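PDB 1IUG: putative aspartate aminotransferase from Thermus thermophilus, which probably catalyses pyridoxal 5'-phosphate-dependent transamination, as an aspartate aminotransferase of the class-V aminotransferase family. Local coordinates for residues A[102-107]-A[117-122]. Residues are numbered along the deposited sequence; the frame is centred on the assembly and turned at random.
Sequences ERLDYP and VAKEGY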
loop_
_atom_site.group_PDB
_atom_site.type_symbol
_atom_site.label_atom_id
_atom_site.label_comp_id
_atom_site.label_asym_id
_atom_site.label_seq_id
_atom_site.Cartn_x
_atom_site.Cartn_y
_atom_site.Cartn_z
ATOM N N GLU A 102 7.785 18.115 21.518
ATOM C CA GLU A 102 9.068 18.541 22.065
ATOM C C GLU A 102 10.093 17.745 21.273
ATOM O O GLU A 102 10.117 16.518 21.316
ATOM C CB GLU A 102 9.217 18.236 23.560
ATOM C CG GLU A 102 10.633 18.544 24.071
ATOM C CD GLU A 102 10.730 18.611 25.585
ATOM O OE1 GLU A 102 11.535 17.851 26.166
ATOM O OE2 GLU A 102 10.021 19.440 26.193
ATOM N N ARG A 103 10.940 18.469 20.563
ATOM C CA ARG A 103 11.952 17.896 19.700
ATOM C C ARG A 103 13.347 18.055 20.320
ATOM O O ARG A 103 13.838 19.172 20.488
ATOM C CB ARG A 103 11.808 18.613 18.350
ATOM C CG ARG A 103 12.484 18.048 17.119
ATOM C CD ARG A 103 13.978 17.983 17.200
ATOM N NE ARG A 103 14.591 17.777 15.883
ATOM C CZ ARG A 103 14.238 18.400 14.758
ATOM N NH1 ARG A 103 13.256 19.295 14.752
ATOM N NH2 ARG A 103 14.882 18.135 13.629
ATOM N N LEU A 104 13.951 16.933 20.708
ATOM C CA LEU A 104 15.290 16.935 21.295
ATOM C C LEU A 104 16.312 16.425 20.276
ATOM O O LEU A 104 16.342 15.233 19.954
ATOM C CB LEU A 104 15.332 16.069 22.555
ATOM C CG LEU A 104 14.453 16.482 23.739
ATOM C CD1 LEU A 104 14.735 15.552 24.912
ATOM C CD2 LEU A 104 14.722 17.934 24.133
ATOM N N ASP A 105 17.156 17.329 19.785
ATOM C CA ASP A 105 18.164 16.985 18.785
ATOM C C ASP A 105 19.447 16.346 19.292
ATOM O O ASP A 105 20.023 16.773 20.291
ATOM C CB ASP A 105 18.529 18.210 17.942
ATOM C CG ASP A 105 17.453 18.570 16.944
ATOM O OD1 ASP A 105 17.431 17.962 15.852
ATOM O OD2 ASP A 105 16.635 19.466 17.250
ATOM N N TYR A 106 19.895 15.329 18.565
ATOM C CA TYR A 106 21.129 14.623 18.871
ATOM C C TYR A 106 21.933 14.542 17.589
ATOM O O TYR A 106 21.369 14.527 16.494
ATOM C CB TYR A 106 20.850 13.199 19.353
ATOM C CG TYR A 106 20.168 13.120 20.688
ATOM C CD1 TYR A 106 18.783 13.174 20.782
ATOM C CD2 TYR A 106 20.909 12.991 21.862
ATOM C CE1 TYR A 106 18.147 13.103 22.008
ATOM C CE2 TYR A 106 20.286 12.917 23.093
ATOM C CZ TYR A 106 18.902 12.972 23.159
ATOM O OH TYR A 106 18.265 12.872 24.370
ATOM N N PRO A 107 23.268 14.550 17.701
ATOM C CA PRO A 107 24.104 14.460 16.500
ATOM C C PRO A 107 23.831 13.118 15.815
ATOM O O PRO A 107 23.662 12.099 16.493
ATOM C CB PRO A 107 25.519 14.490 17.076
ATOM C CG PRO A 107 25.362 15.331 18.307
ATOM C CD PRO A 107 24.086 14.798 18.902
ATOM N N VAL A 117 14.842 11.578 28.588
ATOM C CA VAL A 117 13.408 11.398 28.393
ATOM C C VAL A 117 12.632 11.257 29.698
ATOM O O VAL A 117 11.410 11.090 29.686
ATOM C CB VAL A 117 13.101 10.194 27.467
ATOM C CG1 VAL A 117 13.746 10.412 26.101
ATOM C CG2 VAL A 117 13.584 8.884 28.098
ATOM N N ALA A 118 13.340 11.319 30.824
ATOM C CA ALA A 118 12.697 11.215 32.130
ATOM C C ALA A 118 12.074 12.571 32.483
ATOM O O ALA A 118 12.510 13.248 33.412
ATOM C CB ALA A 118 13.718 10.784 33.191
ATOM N N LYS A 119 11.073 12.963 31.698
ATOM C CA LYS A 119 10.352 14.226 31.853
ATOM C C LYS A 119 8.897 13.945 32.208
ATOM O O LYS A 119 8.251 13.127 31.557
ATOM C CB LYS A 119 10.287 14.969 30.517
ATOM C CG LYS A 119 11.542 15.503 29.859
ATOM C CD LYS A 119 12.279 16.511 30.703
ATOM C CE LYS A 119 13.500 17.040 29.955
ATOM N NZ LYS A 119 13.655 16.455 28.583
ATOM N N GLU A 120 8.355 14.665 33.183
ATOM C CA GLU A 120 6.952 14.483 33.544
ATOM C C GLU A 120 6.109 15.468 32.730
ATOM O O GLU A 120 6.592 16.540 32.357
ATOM C CB GLU A 120 6.734 14.712 35.044
ATOM C CG GLU A 120 7.222 16.062 35.551
ATOM C CD GLU A 120 6.883 16.305 37.012
ATOM O OE1 GLU A 120 7.037 15.372 37.834
ATOM O OE2 GLU A 120 6.468 17.441 37.338
ATOM N N GLY A 121 4.877 15.081 32.416
ATOM C CA GLY A 121 3.991 15.957 31.663
ATOM C C GLY A 121 3.703 15.593 30.213
ATOM O O GLY A 121 3.045 16.358 29.504
ATOM N N TYR A 122 4.172 14.430 29.767
ATOM C CA TYR A 122 3.947 14.012 28.385
ATOM C C TYR A 122 3.041 12.797 28.281
ATOM O O TYR A 122 3.111 11.874 29.096
ATOM C CB TYR A 122 5.275 13.743 27.677
ATOM C CG TYR A 122 6.237 14.902 27.751
ATOM C CD1 TYR A 122 7.055 15.071 28.862
ATOM C CD2 TYR A 122 6.300 15.857 26.733
ATOM C CE1 TYR A 122 7.907 16.161 28.967
ATOM C CE2 TYR A 122 7.160 16.957 26.828
ATOM C CZ TYR A 122 7.958 17.098 27.952
ATOM O OH TYR A 122 8.810 18.172 28.086
#
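K119 and Y122 both reach the carboxylate of E102, one for each oxygen. The lysine chain, bent at chi2 and again near its end, brings NZ to a hydrogen bond with the carbonyl O of D116 and to a longer salt bridge, 3.5 Å, between K119 NZ and E102 OE1. L104 CD1 and K119 NZ, 3.9 Å apart, meet tip to tip. A long, flexible lysine suits this place, its amine serving both a backbone carbonyl and an acid. Further along, Y122 OH donates to E102 OE2 at 2.6 Å, arriving from above the carboxylate plane, and carboxylate and ring stand 79° apart. Tyrosine sets this donor at the end of a ring that also packs on R77 and F147. Glutamate offers two acceptor oxygens, and its extended chain, with CG anti to the backbone N (chi1 173°), carries them out from the strand to both partners. Shortening E102 to an alanine is likely to leave the K119 amine with the D116 carbonyl but without this carboxylate, and the Y122 hydroxyl without this acceptor. This surface contact ties strand 100-105, the edge strand, within this chain, of the seven-stranded sheet, hydrogen-bonded through E102 and L104 to strand 77-82, to the loop entering strand 124-128, beside helix 140-150.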